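PDB 6GKE: fucose-specific lectin from Aleuria aurantia, which binds L-fucose, with strongest preference for the alpha-1,6-linked core fucose of glycoproteins, through five sites on a six-bladed beta-propeller. Local coordinates for residues N52-A57 / I76-V81. The protein carries 1 engineered substitution. Residues are numbered along the deposited sequence; the frame is centred on the assembly and turned at random. Where two conformers were deposited one is given.
Sequences NVIGEA and IRVYCV. With FUC (alpha-L-fucopyranose), chain B.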
ATOM      1  N   ASN A  52     -18.125  -0.702 -10.228  1.00  7.90           N
ATOM      2  CA  ASN A  52     -18.505   0.578  -9.630  1.00  7.45           C
ATOM      3  C   ASN A  52     -17.512   1.680 -10.012  1.00  6.66           C
ATOM      4  O   ASN A  52     -17.286   2.603  -9.236  1.00  7.06           O
ATOM      5  CB  ASN A  52     -18.597   0.466  -8.109  1.00  7.90           C
ATOM      6  CG  ASN A  52     -19.646  -0.534  -7.678  1.00  8.92           C
ATOM      7  OD1 ASN A  52     -19.313  -1.628  -7.223  1.00  9.65           O
ATOM      8  ND2 ASN A  52     -20.909  -0.172  -7.845  1.00 10.91           N
ATOM      9  N   VAL A  53     -16.951   1.595 -11.220  1.00  6.96           N
ATOM     10  CA  VAL A  53     -16.026   2.600 -11.705  1.00  6.68           C
ATOM     11  C   VAL A  53     -16.823   3.802 -12.225  1.00  6.86           C
ATOM     12  O   VAL A  53     -17.756   3.641 -13.008  1.00  8.69           O
ATOM     13  CB  VAL A  53     -15.110   2.015 -12.790  1.00  7.34           C
ATOM     14  CG1 VAL A  53     -14.325   3.097 -13.516  1.00  7.46           C
ATOM     15  CG2 VAL A  53     -14.181   0.967 -12.203  1.00  8.11           C
ATOM     16  N   ILE A  54     -16.424   5.006 -11.796  1.00  6.34           N
ATOM     17  CA  ILE A  54     -17.088   6.253 -12.196  1.00  6.74           C
ATOM     18  C   ILE A  54     -16.168   7.136 -13.049  1.00  6.52           C
ATOM     19  O   ILE A  54     -16.641   8.104 -13.642  1.00  7.38           O
ATOM     20  CB  ILE A  54     -17.647   7.016 -10.974  1.00  7.11           C
ATOM     21  CG1 ILE A  54     -16.581   7.587 -10.030  1.00  7.71           C
ATOM     22  CG2 ILE A  54     -18.636   6.129 -10.233  1.00  7.90           C
ATOM     23  CD1 ILE A  54     -16.006   8.921 -10.439  1.00  7.90           C
ATOM     24  N   GLY A  55     -14.871   6.820 -13.085  1.00  6.54           N
ATOM     25  CA  GLY A  55     -13.906   7.608 -13.816  1.00  6.59           C
ATOM     26  C   GLY A  55     -12.525   7.024 -13.623  1.00  5.91           C
ATOM     27  O   GLY A  55     -12.381   5.899 -13.145  1.00  6.14           O
ATOM     28  N   GLU A  56     -11.503   7.792 -13.990  1.00  6.12           N
ATOM     29  CA  GLU A  56     -10.124   7.356 -13.873  1.00  6.32           C
ATOM     30  C   GLU A  56      -9.250   8.596 -13.732  1.00  5.80           C
ATOM     31  O   GLU A  56      -9.669   9.692 -14.099  1.00  6.47           O
ATOM     32  CB  GLU A  56      -9.708   6.516 -15.076  1.00  7.85           C
ATOM     33  CG  GLU A  56      -9.724   7.249 -16.395  1.00 10.25           C
ATOM     34  CD  GLU A  56      -9.433   6.282 -17.527  1.00 13.88           C
ATOM     35  OE1 GLU A  56      -8.324   6.327 -18.072  1.00 18.80           O
ATOM     36  OE2 GLU A  56     -10.304   5.440 -17.813  1.00 19.39           O
ATOM     37  N   ALA A  57      -8.046   8.398 -13.207  1.00  5.38           N
ATOM     38  CA  ALA A  57      -7.153   9.500 -12.932  1.00  5.43           C
ATOM     39  C   ALA A  57      -5.729   8.955 -12.875  1.00  5.09           C
ATOM     40  O   ALA A  57      -5.528   7.740 -12.848  1.00  5.64           O
ATOM     41  CB  ALA A  57      -7.548  10.172 -11.641  1.00  5.38           C
ATOM     42  N   ILE A  76     -23.613  14.822  -8.854  1.00  4.92           N
ATOM     43  CA  ILE A  76     -22.343  14.607  -8.177  1.00  4.78           C
ATOM     44  C   ILE A  76     -21.242  15.112  -9.104  1.00  4.59           C
ATOM     45  O   ILE A  76     -21.318  14.941 -10.323  1.00  4.86           O
ATOM     46  CB  ILE A  76     -22.105  13.134  -7.784  1.00  5.04           C
ATOM     47  CG1 ILE A  76     -23.284  12.577  -6.985  1.00  5.39           C
ATOM     48  CG2 ILE A  76     -20.789  12.988  -7.033  1.00  5.07           C
ATOM     49  CD1 ILE A  76     -23.294  11.072  -6.855  1.00  5.72           C
ATOM     50  N   ARG A  77     -20.221  15.730  -8.515  1.00  4.53           N
ATOM     51  CA  ARG A  77     -19.009  16.080  -9.241  1.00  4.61           C
ATOM     52  C   ARG A  77     -17.821  15.535  -8.455  1.00  4.51           C
ATOM     53  O   ARG A  77     -17.727  15.766  -7.246  1.00  5.07           O
ATOM     54  CB  ARG A  77     -18.873  17.596  -9.417  1.00  4.86           C
ATOM     55  CG  ARG A  77     -20.062  18.266 -10.087  1.00  5.03           C
ATOM     56  CD  ARG A  77     -20.240  17.847 -11.539  1.00  5.22           C
ATOM     57  NE  ARG A  77     -21.344  18.538 -12.197  1.00  5.68           N
ATOM     58  CZ  ARG A  77     -22.611  18.120 -12.229  1.00  5.72           C
ATOM     59  NH1 ARG A  77     -22.973  16.994 -11.636  1.00  5.84           N
ATOM     60  NH2 ARG A  77     -23.526  18.843 -12.854  1.00  6.71           N
ATOM     61  N   VAL A  78     -16.946  14.803  -9.156  1.00  4.51           N
ATOM     62  CA  VAL A  78     -15.739  14.248  -8.578  1.00  4.49           C
ATOM     63  C   VAL A  78     -14.549  14.865  -9.312  1.00  4.58           C
ATOM     64  O   VAL A  78     -14.450  14.750 -10.527  1.00  5.34           O
ATOM     65  CB  VAL A  78     -15.703  12.711  -8.658  1.00  5.03           C
ATOM     66  CG1 VAL A  78     -14.413  12.166  -8.064  1.00  5.68           C
ATOM     67  CG2 VAL A  78     -16.906  12.090  -7.970  1.00  5.46           C
ATOM     68  N   TYR A  79     -13.670  15.520  -8.547  1.00  4.48           N
ATOM     69  CA  TYR A  79     -12.484  16.201  -9.066  1.00  4.49           C
ATOM     70  C   TYR A  79     -11.259  15.322  -8.847  1.00  4.30           C
ATOM     71  O   TYR A  79     -11.132  14.648  -7.827  1.00  4.72           O
ATOM     72  CB  TYR A  79     -12.334  17.581  -8.411  1.00  4.75           C
ATOM     73  CG  TYR A  79     -13.541  18.419  -8.731  1.00  4.74           C
ATOM     74  CD1 TYR A  79     -13.693  18.942 -10.002  1.00  4.79           C
ATOM     75  CD2 TYR A  79     -14.592  18.565  -7.840  1.00  4.90           C
ATOM     76  CE1 TYR A  79     -14.844  19.609 -10.381  1.00  4.88           C
ATOM     77  CE2 TYR A  79     -15.754  19.230  -8.200  1.00  4.93           C
ATOM     78  CZ  TYR A  79     -15.886  19.738  -9.480  1.00  4.90           C
ATOM     79  OH  TYR A  79     -17.058  20.338  -9.849  1.00  5.32           O
ATOM     80  N   CYS A  80     -10.364  15.361  -9.837  1.00  4.32           N
ATOM     81  CA  CYS A  80      -9.169  14.545  -9.848  1.00  4.60           C
ATOM     82  C   CYS A  80      -8.173  15.186 -10.812  1.00  4.69           C
ATOM     83  O   CYS A  80      -8.416  16.278 -11.317  1.00  4.89           O
ATOM     84  CB  CYS A  80      -9.512  13.113 -10.241  1.00  5.12           C
ATOM     85  SG  CYS A  80     -10.148  12.971 -11.932  1.00  6.56           S
ATOM     86  N   VAL A  81      -7.053  14.510 -11.063  1.00  5.18           N
ATOM     87  CA  VAL A  81      -6.013  14.962 -11.944  0.50  5.59           C
ATOM     88  C   VAL A  81      -5.718  13.842 -12.967  1.00  5.94           C
ATOM     89  O   VAL A  81      -5.587  12.690 -12.544  1.00  6.70           O
ATOM     90  CB  VAL A  81      -4.809  15.338 -11.054  0.50  5.66           C
ATOM     91  CG1 VAL A  81      -3.618  15.782 -11.874  0.50  5.68           C
ATOM     92  CG2 VAL A  81      -5.173  16.415 -10.036  0.50  5.68           C
TER
HETATM   93  C1  FUC B   2     -21.766  20.355 -15.774  1.00  8.32           C
HETATM   94  C2  FUC B   2     -20.256  20.162 -15.850  1.00  7.36           C
HETATM   95  C3  FUC B   2     -19.534  21.424 -15.399  1.00  6.62           C
HETATM   96  C4  FUC B   2     -20.023  21.803 -14.002  1.00  6.32           C
HETATM   97  C5  FUC B   2     -21.529  22.024 -14.054  1.00  6.80           C
HETATM   98  C6  FUC B   2     -22.128  22.424 -12.717  1.00  7.09           C
HETATM   99  O2  FUC B   2     -19.878  19.836 -17.192  1.00  8.65           O
HETATM  100  O3  FUC B   2     -18.116  21.232 -15.464  1.00  6.57           O
HETATM  101  O4  FUC B   2     -19.771  20.764 -13.046  1.00  6.36           O
HETATM  102  O5  FUC B   2     -22.167  20.807 -14.481  1.00  7.10           O
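Ala57 pushes its methyl group against the end of strand 73-81, where CB lies 3.8 Å from Cys80 CB and also meets Val81 O, in the conformer given. The thiol completes this tight corner: a chi1 of 64° folds Cys80 SG back over its own backbone, where it touches the Ala57 methyl and lies 4.0 Å from Glu56 O. Toward the other end the packing slackens to a single apolar touch, Ile54 CD1 against Val78 CG2 at 4.1 Å, one side chain lying roughly perpendicular to the other. No hydrogen bond joins the segments, although their touching parts run only 20° apart, and this illustrates how neighbouring blades of a beta-propeller meet: the outermost strand of one four-stranded sheet lies over an inner strand of the next, face to face, with side chains filling the interface. Tyr26, from strand 22-28 of the first blade, touches both Ile54 and Val78, while a classic beta bulge sets Ile54 and Gly55 both opposite Ile34. Glu56 leaves the backbone away from strand 73-81 and is exposed; its OE2 forms a salt bridge with Lys33 NZ. Arg77 takes no part in the packing with 52-57 and serves a fucose bound at its guanidinium edge: NE donates to O4 at 2.9 Å and, weakly, to O5, and NH2 donates to O5 at 2.9 Å. Hydrogen bonds from NH1 to Ile76 O, at 2.9 Å, and between NH2 and Gln75 OE1 hold the guanidinium's rotation; Glu89, Gln101 and Trp153 also hydrogen-bond this fucose.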